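Local atomic coordinates of intracellular exo-alpha-(1->5)-L-arabinofuranosidase (PDB entry 2Y2W), a protein that hydrolyses terminal non-reducing alpha-(1->5)-linked L-arabinofuranosyl residues in arabinans and also acts on wheat arabinoxylan, contributing to plant cell wall degradation. Residues Arg93-Leu103 with Pro416-Arg427; Asp462-Val470 with Leu481-His492. All blocks are in the same frame, centred on the assembly; numbering follows the deposited sequence.

Following the chain from the N terminus, helix 94-103 comes between the first two strands of an eight-stranded parallel barrel. Contact 1 closes a loop of 312 residues, which holds the remaining seven barrel strands, when the hairpin 416-427 after the last strand folds onto this helix. Contact 2 then closes a far shorter loop, the ten residues between Asp462-Val470 and Leu481-His492, as a hairpin within the mixed sheet of the beta domain. The two are in series, neither nested nor crossed, with centres about 31 Å apart and nearest atoms about 11 Å apart. Contact 1 ties the end of the barrel to its beginning; contact 2 joins neighbouring strands of the sheet beside it.

Contact 1 of 2, residues Arg93-Leu103 with Pro416-Arg427; sequences RQDVLDLVKEL and PIMAEEHGPAWR
A salt bridge from Arg427 to Glu102 holds the helix near its C-terminal end, an arginine-to-carbonyl hydrogen bond its start. Arg427 grips the carboxylate side-on: NH2 reaches OE1 of Glu102 at 2.8 Å on its syn lone pair, while NE meets OE2 of Glu102, also at 2.8 Å, from above the carboxylate plane. The two flat groups are accordingly turned 33° apart. At the helix N-cap, Arg93 bends at its third torsion (chi3 72°) and turns its guanidinium back to Asp95, NE to OD1 being 3.1 Å and NH2 bonding OD2. Its NH1 crosses to the hairpin turn, 3.0 Å from Glu420 O, which it meets above the carbonyl plane; Gly423 N reaches the same oxygen from the opposite face. Glu81 supplies NH1 with a further salt bridge. A leucine in place of Arg93 would probably leave the Asp95 and Glu81 carboxylates without their cationic mate and loosen the turn's hold on the helix start.

Apolar packing fills the middle. Leu99's branches part: CD1 lies 3.7 Å from Ile417 CG2 and also touches Ala425 CB, whereas CD2 sits over one face of the Arg427 guanidinium, 3.5 Å from its CZ. Val96 CG2 rests 3.8 Å from Ala419 CB, which in turn covers a face of the Arg93 guanidinium. Farther along, Leu103 CD2 approaches Pro416 CG to 3.6 Å, and Phe431 and Phe434 of the following helix cover Leu103.

The helix runs nearly antiparallel to strand 417-419 and roughly along strand 425-427, lying lengthwise on a two-stranded antiparallel hairpin closed by a type II turn. This hairpin belongs to the segment after the eighth strand of a (beta/alpha)8 barrel, packed on the helix of its first beta-alpha-beta crossover.

Contact 2 of 2, residues Asp462-Val470 with Leu481-His492; sequences DVPAIDAVV and LLAVNRDANTPH
Arg486 lays one face of its guanidinium over Asp467 CB and has Ala465 O near its plane at the edge, while Pro464 O approaches obliquely, 2.8 Å from Arg486 NH2. A bend at chi3 (-82°) brings the group beside Pro464, just before strand 466-470, and NH1 goes on to a salt bridge with Glu308. The Asp467 carboxylate lies well out of the guanidinium plane, OD2 being 4.4 Å from Arg486 NH2, too far for a salt bridge. The His492 ring has Asn485 and Asp487 at its edge and meets Ala465 CB obliquely.

Between the strands, Asp467 with Val484 and Val469 with Leu482 form antiparallel hydrogen-bonded pairs; Val484 N to Asp467 O measures 2.8 Å. One further bond, from Arg486 N to Ala465 O, extends the pairing past the strand end.

Val469 CG2 meets Leu482 CB at 3.8 Å on the face shared with Asp467, which helix 382-397 covers. On the other face Ala468 CB touches Ala483 CB at 3.8 Å, and Ile466 CD1 reaches Asn485 OD1 at 3.4 Å, the amide's ND2 being bonded to Pro555 O.

The hairpin is thus mostly apolar along its strands, with Asp467 and Asn485 as the exceptions, flanked by strands 444-456 and 558-564, and polar at its end, where a buried arginine near two acidic groups is likely to be kept charged.

Contact 1 of 2, residues Arg93-Leu103 with Pro416-Arg427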
loop_
_atom_site.group_PDB
_atom_site.type_symbol
_atom_site.label_atom_id
_atom_site.label_comp_id
_atom_site.label_asym_id
_atom_site.label_seq_id
_atom_site.Cartn_x
_atom_site.Cartn_y
_atom_site.Cartn_z
ATOM N N ARG D 93 -27.432 -15.124 23.817
ATOM C CA ARG D 93 -28.508 -14.812 24.753
ATOM C C ARG D 93 -29.850 -14.795 24.038
ATOM O O ARG D 93 -30.039 -14.043 23.080
ATOM C CB ARG D 93 -28.260 -13.464 25.431
ATOM C CG ARG D 93 -27.320 -13.528 26.618
ATOM C CD ARG D 93 -27.061 -12.146 27.213
ATOM N NE ARG D 93 -28.219 -11.614 27.930
ATOM C CZ ARG D 93 -28.162 -10.663 28.859
ATOM N NH1 ARG D 93 -26.998 -10.127 29.211
ATOM N NH2 ARG D 93 -29.275 -10.250 29.449
ATOM N N GLN D 94 -30.778 -15.626 24.505
ATOM C CA GLN D 94 -32.104 -15.712 23.892
ATOM C C GLN D 94 -32.969 -14.504 24.225
ATOM O O GLN D 94 -33.752 -14.058 23.388
ATOM C CB GLN D 94 -32.819 -17.014 24.279
ATOM C CG GLN D 94 -34.038 -17.359 23.409
ATOM C CD GLN D 94 -33.709 -17.470 21.921
ATOM O OE1 GLN D 94 -32.890 -18.291 21.507
ATOM N NE2 GLN D 94 -34.360 -16.640 21.114
ATOM N N ASP D 95 -32.823 -13.972 25.437
ATOM C CA ASP D 95 -33.593 -12.796 25.848
ATOM C C ASP D 95 -33.279 -11.583 24.971
ATOM O O ASP D 95 -34.164 -10.777 24.671
ATOM C CB ASP D 95 -33.406 -12.480 27.343
ATOM C CG ASP D 95 -31.946 -12.245 27.737
ATOM O OD1 ASP D 95 -31.039 -12.395 26.887
ATOM O OD2 ASP D 95 -31.710 -11.909 28.918
ATOM N N VAL D 96 -32.019 -11.478 24.552
ATOM C CA VAL D 96 -31.576 -10.425 23.648
ATOM C C VAL D 96 -32.134 -10.675 22.248
ATOM O O VAL D 96 -32.671 -9.758 21.619
ATOM C CB VAL D 96 -30.026 -10.298 23.639
ATOM C CG1 VAL D 96 -29.543 -9.430 22.484
ATOM C CG2 VAL D 96 -29.543 -9.734 24.965
ATOM N N LEU D 97 -32.023 -11.918 21.780
ATOM C CA LEU D 97 -32.599 -12.335 20.498
ATOM C C LEU D 97 -34.106 -12.075 20.413
ATOM O O LEU D 97 -34.599 -11.620 19.377
ATOM C CB LEU D 97 -32.315 -13.815 20.227
ATOM C CG LEU D 97 -31.017 -14.207 19.520
ATOM C CD1 LEU D 97 -30.752 -15.696 19.688
ATOM C CD2 LEU D 97 -31.060 -13.830 18.044
ATOM N N ASP D 98 -34.824 -12.364 21.500
ATOM C CA ASP D 98 -36.264 -12.118 21.582
ATOM C C ASP D 98 -36.600 -10.641 21.381
ATOM O O ASP D 98 -37.564 -10.312 20.688
ATOM C CB ASP D 98 -36.834 -12.613 22.919
ATOM C CG ASP D 98 -36.900 -14.136 23.012
ATOM O OD1 ASP D 98 -36.873 -14.821 21.961
ATOM O OD2 ASP D 98 -36.982 -14.651 24.148
ATOM N N LEU D 99 -35.797 -9.762 21.979
ATOM C CA LEU D 99 -35.984 -8.316 21.833
ATOM C C LEU D 99 -35.553 -7.781 20.466
ATOM O O LEU D 99 -36.029 -6.729 20.038
ATOM C CB LEU D 99 -35.273 -7.550 22.955
ATOM C CG LEU D 99 -35.836 -7.679 24.376
ATOM C CD1 LEU D 99 -34.998 -6.883 25.355
ATOM C CD2 LEU D 99 -37.289 -7.233 24.450
ATOM N N VAL D 100 -34.657 -8.497 19.789
ATOM C CA VAL D 100 -34.249 -8.133 18.428
ATOM C C VAL D 100 -35.402 -8.398 17.465
ATOM O O VAL D 100 -35.697 -7.573 16.595
ATOM C CB VAL D 100 -32.962 -8.881 17.976
ATOM C CG1 VAL D 100 -32.693 -8.677 16.484
ATOM C CG2 VAL D 100 -31.761 -8.422 18.795
ATOM N N LYS D 101 -36.046 -9.552 17.639
ATOM C CA LYS D 101 -37.252 -9.909 16.896
ATOM C C LYS D 101 -38.349 -8.873 17.140
ATOM O O LYS D 101 -38.952 -8.368 16.194
ATOM C CB LYS D 101 -37.730 -11.315 17.298
ATOM C CG LYS D 101 -39.012 -11.801 16.605
ATOM C CD LYS D 101 -38.756 -12.268 15.176
ATOM C CE LYS D 101 -40.024 -12.813 14.528
ATOM N NZ LYS D 101 -40.965 -11.733 14.092
ATOM N N GLU D 102 -38.581 -8.555 18.413
ATOM C CA GLU D 102 -39.581 -7.566 18.812
ATOM C C GLU D 102 -39.267 -6.173 18.264
ATOM O O GLU D 102 -40.177 -5.383 18.008
ATOM C CB GLU D 102 -39.702 -7.514 20.337
ATOM C CG GLU D 102 -40.959 -6.804 20.840
ATOM C CD GLU D 102 -41.031 -6.720 22.355
ATOM O OE1 GLU D 102 -40.821 -7.754 23.033
ATOM O OE2 GLU D 102 -41.305 -5.612 22.864
ATOM N N LEU D 103 -37.980 -5.885 18.085
ATOM C CA LEU D 103 -37.544 -4.598 17.555
ATOM C C LEU D 103 -37.761 -4.482 16.048
ATOM O O LEU D 103 -37.930 -3.381 15.527
ATOM C CB LEU D 103 -36.076 -4.340 17.913
ATOM C CG LEU D 103 -35.462 -2.954 17.690
ATOM C CD1 LEU D 103 -36.231 -1.861 18.426
ATOM C CD2 LEU D 103 -34.007 -2.962 18.115
ATOM N N PRO D 416 -31.130 0.453 21.911
ATOM C CA PRO D 416 -32.505 0.313 22.388
ATOM C C PRO D 416 -32.645 -0.875 23.342
ATOM O O PRO D 416 -33.537 -0.892 24.188
ATOM C CB PRO D 416 -33.297 0.063 21.103
ATOM C CG PRO D 416 -32.315 -0.505 20.150
ATOM C CD PRO D 416 -31.007 0.119 20.478
ATOM N N ILE D 417 -31.756 -1.852 23.195
ATOM C CA ILE D 417 -31.733 -3.020 24.052
ATOM C C ILE D 417 -30.519 -2.945 24.967
ATOM O O ILE D 417 -29.379 -2.876 24.500
ATOM C CB ILE D 417 -31.672 -4.330 23.229
ATOM C CG1 ILE D 417 -32.790 -4.368 22.179
ATOM C CG2 ILE D 417 -31.740 -5.544 24.156
ATOM C CD1 ILE D 417 -32.591 -5.423 21.098
ATOM N N MET D 418 -30.776 -2.941 26.272
ATOM C CA MET D 418 -29.721 -3.033 27.270
ATOM C C MET D 418 -29.755 -4.416 27.897
ATOM O O MET D 418 -30.829 -4.930 28.204
ATOM C CB MET D 418 -29.900 -1.966 28.348
ATOM C CG MET D 418 -29.425 -0.568 27.958
ATOM S SD MET D 418 -27.631 -0.427 27.794
ATOM C CE MET D 418 -27.069 -0.696 29.476
ATOM N N ALA D 419 -28.581 -5.011 28.083
ATOM C CA ALA D 419 -28.472 -6.350 28.658
ATOM C C ALA D 419 -27.476 -6.379 29.817
ATOM O O ALA D 419 -26.294 -6.077 29.638
ATOM C CB ALA D 419 -28.087 -7.355 27.585
ATOM N N GLU D 420 -27.967 -6.736 31.003
ATOM C CA GLU D 420 -27.141 -6.771 32.213
ATOM C C GLU D 420 -26.457 -8.117 32.441
ATOM O O GLU D 420 -26.966 -9.161 32.027
ATOM C CB GLU D 420 -27.966 -6.382 33.445
ATOM C CG GLU D 420 -27.927 -4.890 33.789
ATOM C CD GLU D 420 -28.783 -4.039 32.866
ATOM O OE1 GLU D 420 -29.689 -4.594 32.211
ATOM O OE2 GLU D 420 -28.552 -2.811 32.799
ATOM N N GLU D 421 -25.306 -8.071 33.108
ATOM C CA GLU D 421 -24.505 -9.259 33.404
ATOM C C GLU D 421 -25.314 -10.296 34.180
ATOM O O GLU D 421 -25.852 -10.001 35.252
ATOM C CB GLU D 421 -23.256 -8.886 34.211
ATOM C CG GLU D 421 -22.319 -7.879 33.547
ATOM C CD GLU D 421 -21.288 -7.298 34.512
ATOM O OE1 GLU D 421 -21.072 -7.881 35.599
ATOM O OE2 GLU D 421 -20.691 -6.250 34.180
ATOM N N HIS D 422 -25.400 -11.500 33.615
ATOM C CA HIS D 422 -26.079 -12.644 34.232
ATOM C C HIS D 422 -27.526 -12.335 34.655
ATOM O O HIS D 422 -28.097 -13.013 35.518
ATOM C CB HIS D 422 -25.260 -13.167 35.417
ATOM C CG HIS D 422 -25.246 -14.657 35.533
ATOM N ND1 HIS D 422 -26.309 -15.376 36.036
ATOM C CD2 HIS D 422 -24.292 -15.566 35.217
ATOM C CE1 HIS D 422 -26.012 -16.664 36.022
ATOM N NE2 HIS D 422 -24.794 -16.805 35.530
ATOM N N GLY D 423 -28.109 -11.312 34.033
ATOM C CA GLY D 423 -29.439 -10.844 34.396
ATOM C C GLY D 423 -30.322 -10.498 33.214
ATOM O O GLY D 423 -30.135 -11.040 32.122
ATOM N N PRO D 424 -31.283 -9.578 33.420
ATOM C CA PRO D 424 -32.322 -9.309 32.433
ATOM C C PRO D 424 -31.860 -8.443 31.261
ATOM O O PRO D 424 -30.809 -7.802 31.326
ATOM C CB PRO D 424 -33.376 -8.557 33.248
ATOM C CG PRO D 424 -32.586 -7.820 34.268
ATOM C CD PRO D 424 -31.396 -8.685 34.590
ATOM N N ALA D 425 -32.653 -8.455 30.194
ATOM C CA ALA D 425 -32.508 -7.513 29.098
ATOM C C ALA D 425 -33.777 -6.675 29.044
ATOM O O ALA D 425 -34.881 -7.198 29.226
ATOM C CB ALA D 425 -32.289 -8.242 27.793
ATOM N N TRP D 426 -33.621 -5.377 28.809
ATOM C CA TRP D 426 -34.755 -4.457 28.842
ATOM C C TRP D 426 -34.728 -3.434 27.710
ATOM O O TRP D 426 -33.685 -3.205 27.086
ATOM C CB TRP D 426 -34.859 -3.765 30.208
ATOM C CG TRP D 426 -33.596 -3.080 30.669
ATOM C CD1 TRP D 426 -32.567 -3.647 31.364
ATOM C CD2 TRP D 426 -33.245 -1.702 30.488
ATOM N NE1 TRP D 426 -31.592 -2.712 31.617
ATOM C CE2 TRP D 426 -31.985 -1.509 31.092
ATOM C CE3 TRP D 426 -33.872 -0.612 29.872
ATOM C CZ2 TRP D 426 -31.337 -0.269 31.101
ATOM C CZ3 TRP D 426 -33.227 0.621 29.878
ATOM C CH2 TRP D 426 -31.970 0.779 30.487
ATOM N N ARG D 427 -35.886 -2.830 27.455
ATOM C CA ARG D 427 -36.058 -1.868 26.372
ATOM C C ARG D 427 -35.786 -0.455 26.862
ATOM O O ARG D 427 -36.293 -0.044 27.907
ATOM C CB ARG D 427 -37.482 -1.937 25.816
ATOM C CG ARG D 427 -37.935 -3.318 25.374
ATOM C CD ARG D 427 -39.455 -3.414 25.388
ATOM N NE ARG D 427 -39.923 -4.775 25.138
ATOM C CZ ARG D 427 -40.033 -5.724 26.066
ATOM N NH1 ARG D 427 -39.704 -5.476 27.329
ATOM N NH2 ARG D 427 -40.471 -6.928 25.728
#

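Contact 2 of 2, residues Asp462-Val470 with Leu481-His492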
loop_
_atom_site.group_PDB
_atom_site.type_symbol
_atom_site.label_atom_id
_atom_site.label_comp_id
_atom_site.label_asym_id
_atom_site.label_seq_id
_atom_site.Cartn_x
_atom_site.Cartn_y
_atom_site.Cartn_z
ATOM N N ASP D 462 -35.901 28.778 11.327
ATOM C CA ASP D 462 -37.254 28.606 11.842
ATOM C C ASP D 462 -37.827 27.306 11.285
ATOM O O ASP D 462 -37.987 27.157 10.071
ATOM C CB ASP D 462 -38.134 29.800 11.462
ATOM N N VAL D 463 -38.121 26.363 12.175
ATOM C CA VAL D 463 -38.521 25.014 11.767
ATOM C C VAL D 463 -39.919 24.620 12.263
ATOM O O VAL D 463 -40.310 24.999 13.368
ATOM C CB VAL D 463 -37.470 23.948 12.196
ATOM C CG1 VAL D 463 -36.176 24.134 11.417
ATOM C CG2 VAL D 463 -37.209 23.992 13.704
ATOM N N PRO D 464 -40.679 23.865 11.442
ATOM C CA PRO D 464 -42.005 23.401 11.861
ATOM C C PRO D 464 -41.936 22.529 13.111
ATOM O O PRO D 464 -41.040 21.691 13.234
ATOM C CB PRO D 464 -42.483 22.571 10.664
ATOM C CG PRO D 464 -41.722 23.104 9.505
ATOM C CD PRO D 464 -40.377 23.466 10.054
ATOM N N ALA D 465 -42.870 22.743 14.032
ATOM C CA ALA D 465 -42.926 21.973 15.270
ATOM C C ALA D 465 -43.360 20.532 15.012
ATOM O O ALA D 465 -42.770 19.594 15.551
ATOM C CB ALA D 465 -43.857 22.645 16.272
ATOM N N ILE D 466 -44.388 20.367 14.181
ATOM C CA ILE D 466 -44.924 19.047 13.852
ATOM C C ILE D 466 -44.262 18.492 12.590
ATOM O O ILE D 466 -44.056 19.218 11.613
ATOM C CB ILE D 466 -46.479 19.074 13.698
ATOM C CG1 ILE D 466 -47.150 19.711 14.925
ATOM C CG2 ILE D 466 -47.044 17.671 13.431
ATOM C CD1 ILE D 466 -46.949 18.961 16.249
ATOM N N ASP D 467 -43.926 17.203 12.635
ATOM C CA ASP D 467 -43.334 16.480 11.512
ATOM C C ASP D 467 -43.933 15.072 11.462
ATOM O O ASP D 467 -44.068 14.427 12.504
ATOM C CB ASP D 467 -41.811 16.415 11.679
ATOM C CG ASP D 467 -41.095 15.949 10.421
ATOM O OD1 ASP D 467 -41.677 16.038 9.317
ATOM O OD2 ASP D 467 -39.934 15.498 10.542
ATOM N N ALA D 468 -44.291 14.600 10.264
ATOM C CA ALA D 468 -45.027 13.332 10.121
ATOM C C ALA D 468 -44.809 12.568 8.807
ATOM O O ALA D 468 -44.477 13.162 7.776
ATOM C CB ALA D 468 -46.522 13.571 10.346
ATOM N N VAL D 469 -45.003 11.246 8.867
ATOM C CA VAL D 469 -45.037 10.366 7.685
ATOM C C VAL D 469 -46.285 9.495 7.647
ATOM O O VAL D 469 -46.838 9.138 8.689
ATOM C CB VAL D 469 -43.831 9.390 7.603
ATOM C CG1 VAL D 469 -42.653 10.038 6.931
ATOM C CG2 VAL D 469 -43.464 8.822 8.976
ATOM N N VAL D 470 -46.705 9.135 6.438
ATOM C CA VAL D 470 -47.802 8.191 6.246
ATOM C C VAL D 470 -47.334 7.015 5.390
ATOM O O VAL D 470 -46.842 7.204 4.276
ATOM C CB VAL D 470 -49.037 8.861 5.585
ATOM C CG1 VAL D 470 -50.162 7.850 5.384
ATOM C CG2 VAL D 470 -49.530 10.036 6.420
ATOM N N LEU D 481 -49.593 6.031 10.544
ATOM C CA LEU D 481 -49.138 7.415 10.660
ATOM C C LEU D 481 -48.209 7.584 11.861
ATOM O O LEU D 481 -48.550 7.200 12.984
ATOM C CB LEU D 481 -50.327 8.382 10.771
ATOM C CG LEU D 481 -50.052 9.831 11.208
ATOM C CD1 LEU D 481 -49.341 10.631 10.123
ATOM C CD2 LEU D 481 -51.335 10.534 11.618
ATOM N N LEU D 482 -47.040 8.162 11.606
ATOM C CA LEU D 482 -46.085 8.506 12.656
ATOM C C LEU D 482 -45.894 10.017 12.671
ATOM O O LEU D 482 -45.641 10.620 11.628
ATOM C CB LEU D 482 -44.741 7.808 12.419
ATOM C CG LEU D 482 -44.698 6.280 12.320
ATOM C CD1 LEU D 482 -43.483 5.829 11.524
ATOM C CD2 LEU D 482 -44.709 5.633 13.694
ATOM N N ALA D 483 -46.025 10.624 13.849
ATOM C CA ALA D 483 -45.883 12.075 13.987
ATOM C C ALA D 483 -45.115 12.481 15.243
ATOM O O ALA D 483 -45.182 11.806 16.271
ATOM C CB ALA D 483 -47.248 12.756 13.948
ATOM N N VAL D 484 -44.391 13.594 15.145
ATOM C CA VAL D 484 -43.553 14.092 16.235
ATOM C C VAL D 484 -43.850 15.562 16.550
ATOM O O VAL D 484 -44.073 16.367 15.644
ATOM C CB VAL D 484 -42.040 13.878 15.915
ATOM C CG1 VAL D 484 -41.152 14.888 16.638
ATOM C CG2 VAL D 484 -41.617 12.463 16.279
ATOM N N ASN D 485 -43.870 15.891 17.841
ATOM C CA ASN D 485 -43.957 17.277 18.298
ATOM C C ASN D 485 -42.596 17.758 18.797
ATOM O O ASN D 485 -42.081 17.258 19.801
ATOM C CB ASN D 485 -45.020 17.429 19.393
ATOM C CG ASN D 485 -45.259 18.881 19.787
ATOM O OD1 ASN D 485 -45.050 19.801 18.992
ATOM N ND2 ASN D 485 -45.702 19.091 21.020
ATOM N N ARG D 486 -42.023 18.730 18.089
ATOM C CA ARG D 486 -40.657 19.193 18.353
ATOM C C ARG D 486 -40.556 20.385 19.313
ATOM O O ARG D 486 -39.466 20.695 19.798
ATOM C CB ARG D 486 -39.926 19.496 17.039
ATOM C CG ARG D 486 -39.594 18.255 16.222
ATOM C CD ARG D 486 -38.690 18.570 15.043
ATOM N NE ARG D 486 -39.426 19.077 13.888
ATOM C CZ ARG D 486 -38.891 19.298 12.690
ATOM N NH1 ARG D 486 -37.603 19.060 12.471
ATOM N NH2 ARG D 486 -39.648 19.760 11.704
ATOM N N ASP D 487 -41.683 21.044 19.581
ATOM C CA ASP D 487 -41.731 22.155 20.537
ATOM C C ASP D 487 -41.425 21.641 21.942
ATOM O O ASP D 487 -41.921 20.588 22.346
ATOM C CB ASP D 487 -43.102 22.842 20.498
ATOM C CG ASP D 487 -43.096 24.224 21.153
ATOM O OD1 ASP D 487 -42.636 24.355 22.309
ATOM O OD2 ASP D 487 -43.576 25.181 20.509
ATOM N N ALA D 488 -40.612 22.394 22.679
ATOM C CA ALA D 488 -40.108 21.953 23.981
ATOM C C ALA D 488 -40.974 22.355 25.180
ATOM O O ALA D 488 -40.861 21.758 26.256
ATOM C CB ALA D 488 -38.671 22.422 24.177
ATOM N N ASN D 489 -41.832 23.359 24.998
ATOM C CA ASN D 489 -42.662 23.879 26.095
ATOM C C ASN D 489 -44.085 24.314 25.704
ATOM O O ASN D 489 -44.813 24.880 26.526
ATOM C CB ASN D 489 -41.925 24.994 26.862
ATOM C CG ASN D 489 -41.122 25.909 25.950
ATOM O OD1 ASN D 489 -41.652 26.493 25.004
ATOM N ND2 ASN D 489 -39.832 26.041 26.239
ATOM N N THR D 490 -44.479 24.041 24.461
ATOM C CA THR D 490 -45.836 24.335 23.996
ATOM C C THR D 490 -46.481 23.105 23.348
ATOM O O THR D 490 -45.972 22.591 22.349
ATOM C CB THR D 490 -45.864 25.528 23.009
ATOM O OG1 THR D 490 -45.196 26.653 23.593
ATOM C CG2 THR D 490 -47.300 25.919 22.662
ATOM N N PRO D 491 -47.601 22.626 23.927
ATOM C CA PRO D 491 -48.371 21.513 23.370
ATOM C C PRO D 491 -49.234 21.954 22.190
ATOM O O PRO D 491 -49.778 23.062 22.200
ATOM C CB PRO D 491 -49.265 21.077 24.542
ATOM C CG PRO D 491 -48.738 21.796 25.753
ATOM C CD PRO D 491 -48.147 23.056 25.224
ATOM N N HIS D 492 -49.354 21.087 21.187
ATOM C CA HIS D 492 -50.144 21.381 19.991
ATOM C C HIS D 492 -51.227 20.332 19.754
ATOM O O HIS D 492 -51.123 19.197 20.222
ATOM C CB HIS D 492 -49.242 21.480 18.758
ATOM C CG HIS D 492 -48.162 22.509 18.878
ATOM N ND1 HIS D 492 -48.355 23.835 18.550
ATOM C CD2 HIS D 492 -46.875 22.406 19.287
ATOM C CE1 HIS D 492 -47.234 24.504 18.754
ATOM N NE2 HIS D 492 -46.321 23.660 19.201
#